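Local atomic coordinates of probable porin (Pseudomonas aeruginosa, PDB entry 4FSO), a protein that probably forms a channel through the outer membrane as a porin of the OprD family, built as a beta-barrel. Residues L123-P127 against L128-N132. Residues are numbered along the deposited sequence; the frame is centred on the assembly and turned at random.
Sequences LPDMP and LLKYN
M126 and L129 close a tight antiparallel beta hairpin as a hydrogen-bonded pair around a type I turn with P127 and L128 at its corners, and D125 and K130 follow as a non-hydrogen-bonded pair, their CA atoms 4.6 Å apart. M126 N donates to L129 O at 2.9 Å, approaching from 49° above the carbonyl plane; farther from the turn, Y131 N reaches P124 O in a weak bond, bent to 130°. On the face shared by D125 and K130, a salt bridge joins D125 OD1 to K130 NZ at 3.3 Å. The lysine chain bends at chi2 and chi3, which brings CD and CE close to OD1 of D125 before NZ. The D125 carboxylate also lies at the edge of the Y131 ring, with OD1 3.6 Å from CD1. A water lies within hydrogen-bonding distance of D125 OD1 and Y131 O and may link them, though it has more acceptors in reach than protons. L123 CD1 approaches Y131 CE2 obliquely at 4.2 Å. M126 and L129 share the other face: M126 bends at chi3, bringing its terminal CE within 3.7 Å of L128 CB at the turn, while the CD1 branch of L129 packs against the ring of P124, 3.9 Å from CG. The hairpin lies about 6 Å (centre to centre) from the middle of the chain, consistent with a segment folded into the barrel interior, as in other porins whose inward-folded loops constrict the channel. Its turn meets strands 193-203 and 219-231 through A195, Q197, Q221 and Y223, P124 and L129 rest on F141 of strand 140-142, and K130 pairs through its backbone with N295 of strand 294-295.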
loop_
_atom_site.group_PDB
_atom_site.type_symbol
_atom_site.label_atom_id
_atom_site.label_comp_id
_atom_site.label_asym_id
_atom_site.label_seq_id
_atom_site.Cartn_x
_atom_site.Cartn_y
_atom_site.Cartn_z
ATOM N N LEU A 123 4.484 10.518 -4.501
ATOM C CA LEU A 123 4.044 9.163 -4.176
ATOM C C LEU A 123 3.984 8.941 -2.656
ATOM O O LEU A 123 4.969 8.518 -2.044
ATOM C CB LEU A 123 4.984 8.132 -4.805
ATOM C CG LEU A 123 5.211 8.196 -6.319
ATOM C CD1 LEU A 123 5.976 6.965 -6.838
ATOM C CD2 LEU A 123 3.891 8.311 -6.988
ATOM N N PRO A 124 2.830 9.230 -2.034
ATOM C CA PRO A 124 2.755 9.058 -0.578
ATOM C C PRO A 124 2.797 7.583 -0.175
ATOM O O PRO A 124 2.201 6.754 -0.849
ATOM C CB PRO A 124 1.396 9.675 -0.219
ATOM C CG PRO A 124 0.973 10.462 -1.444
ATOM C CD PRO A 124 1.567 9.734 -2.597
ATOM N N ASP A 125 3.518 7.271 0.895
ATOM C CA ASP A 125 3.508 5.934 1.461
ATOM C C ASP A 125 3.410 6.013 2.980
ATOM O O ASP A 125 4.403 6.244 3.659
ATOM C CB ASP A 125 4.757 5.165 1.058
ATOM C CG ASP A 125 4.533 3.673 1.050
ATOM O OD1 ASP A 125 3.388 3.248 0.777
ATOM O OD2 ASP A 125 5.500 2.927 1.304
ATOM N N MET A 126 2.205 5.815 3.508
ATOM C CA MET A 126 1.933 6.032 4.935
ATOM C C MET A 126 0.589 5.380 5.316
ATOM O O MET A 126 -0.229 5.132 4.442
ATOM C CB MET A 126 1.919 7.541 5.227
ATOM C CG MET A 126 1.072 8.369 4.249
ATOM S SD MET A 126 0.433 9.866 4.998
ATOM C CE MET A 126 -0.295 9.191 6.536
ATOM N N PRO A 127 0.352 5.107 6.613
ATOM C CA PRO A 127 -0.867 4.385 7.038
ATOM C C PRO A 127 -2.212 4.909 6.506
ATOM O O PRO A 127 -3.088 4.098 6.210
ATOM C CB PRO A 127 -0.807 4.488 8.572
ATOM C CG PRO A 127 0.663 4.472 8.843
ATOM C CD PRO A 127 1.224 5.385 7.768
ATOM N N LEU A 128 -2.376 6.226 6.384
ATOM C CA LEU A 128 -3.626 6.787 5.884
ATOM C C LEU A 128 -3.683 6.758 4.338
ATOM O O LEU A 128 -4.762 6.842 3.737
ATOM C CB LEU A 128 -3.835 8.195 6.463
ATOM C CG LEU A 128 -4.504 8.389 7.847
ATOM C CD1 LEU A 128 -4.302 7.253 8.810
ATOM C CD2 LEU A 128 -4.016 9.652 8.503
ATOM N N LEU A 129 -2.519 6.610 3.705
ATOM C CA LEU A 129 -2.427 6.498 2.245
ATOM C C LEU A 129 -1.200 5.661 1.794
ATOM O O LEU A 129 -0.071 6.171 1.707
ATOM C CB LEU A 129 -2.413 7.897 1.590
ATOM C CG LEU A 129 -2.886 8.091 0.129
ATOM C CD1 LEU A 129 -2.608 9.510 -0.359
ATOM C CD2 LEU A 129 -2.305 7.089 -0.874
ATOM N N LYS A 130 -1.416 4.377 1.528
ATOM C CA LYS A 130 -0.372 3.542 0.915
ATOM C C LYS A 130 -0.558 3.718 -0.556
ATOM O O LYS A 130 -1.608 3.348 -1.061
ATOM C CB LYS A 130 -0.581 2.044 1.199
ATOM C CG LYS A 130 -0.380 1.619 2.626
ATOM C CD LYS A 130 0.976 2.068 3.152
ATOM C CE LYS A 130 2.119 1.108 2.819
ATOM N NZ LYS A 130 3.352 1.480 3.610
ATOM N N TYR A 131 0.417 4.261 -1.267
ATOM C CA TYR A 131 0.234 4.350 -2.713
ATOM C C TYR A 131 0.219 2.922 -3.270
ATOM O O TYR A 131 0.924 2.001 -2.769
ATOM C CB TYR A 131 1.305 5.207 -3.392
ATOM C CG TYR A 131 2.563 4.442 -3.737
ATOM C CD1 TYR A 131 3.361 3.912 -2.736
ATOM C CD2 TYR A 131 2.950 4.248 -5.064
ATOM C CE1 TYR A 131 4.498 3.211 -3.035
ATOM C CE2 TYR A 131 4.096 3.552 -5.376
ATOM C CZ TYR A 131 4.865 3.034 -4.350
ATOM O OH TYR A 131 6.015 2.328 -4.609
ATOM N N ASN A 132 -0.634 2.734 -4.270
ATOM C CA ASN A 132 -0.841 1.426 -4.859
ATOM C C ASN A 132 0.187 1.144 -5.950
ATOM O O ASN A 132 0.448 1.988 -6.815
ATOM C CB ASN A 132 -2.266 1.294 -5.393
ATOM C CG ASN A 132 -2.614 -0.140 -5.786
ATOM O OD1 ASN A 132 -1.912 -1.096 -5.419
ATOM N ND2 ASN A 132 -3.711 -0.296 -6.523
HETATM O O HOH W 1 2.863 0.689 -0.818
#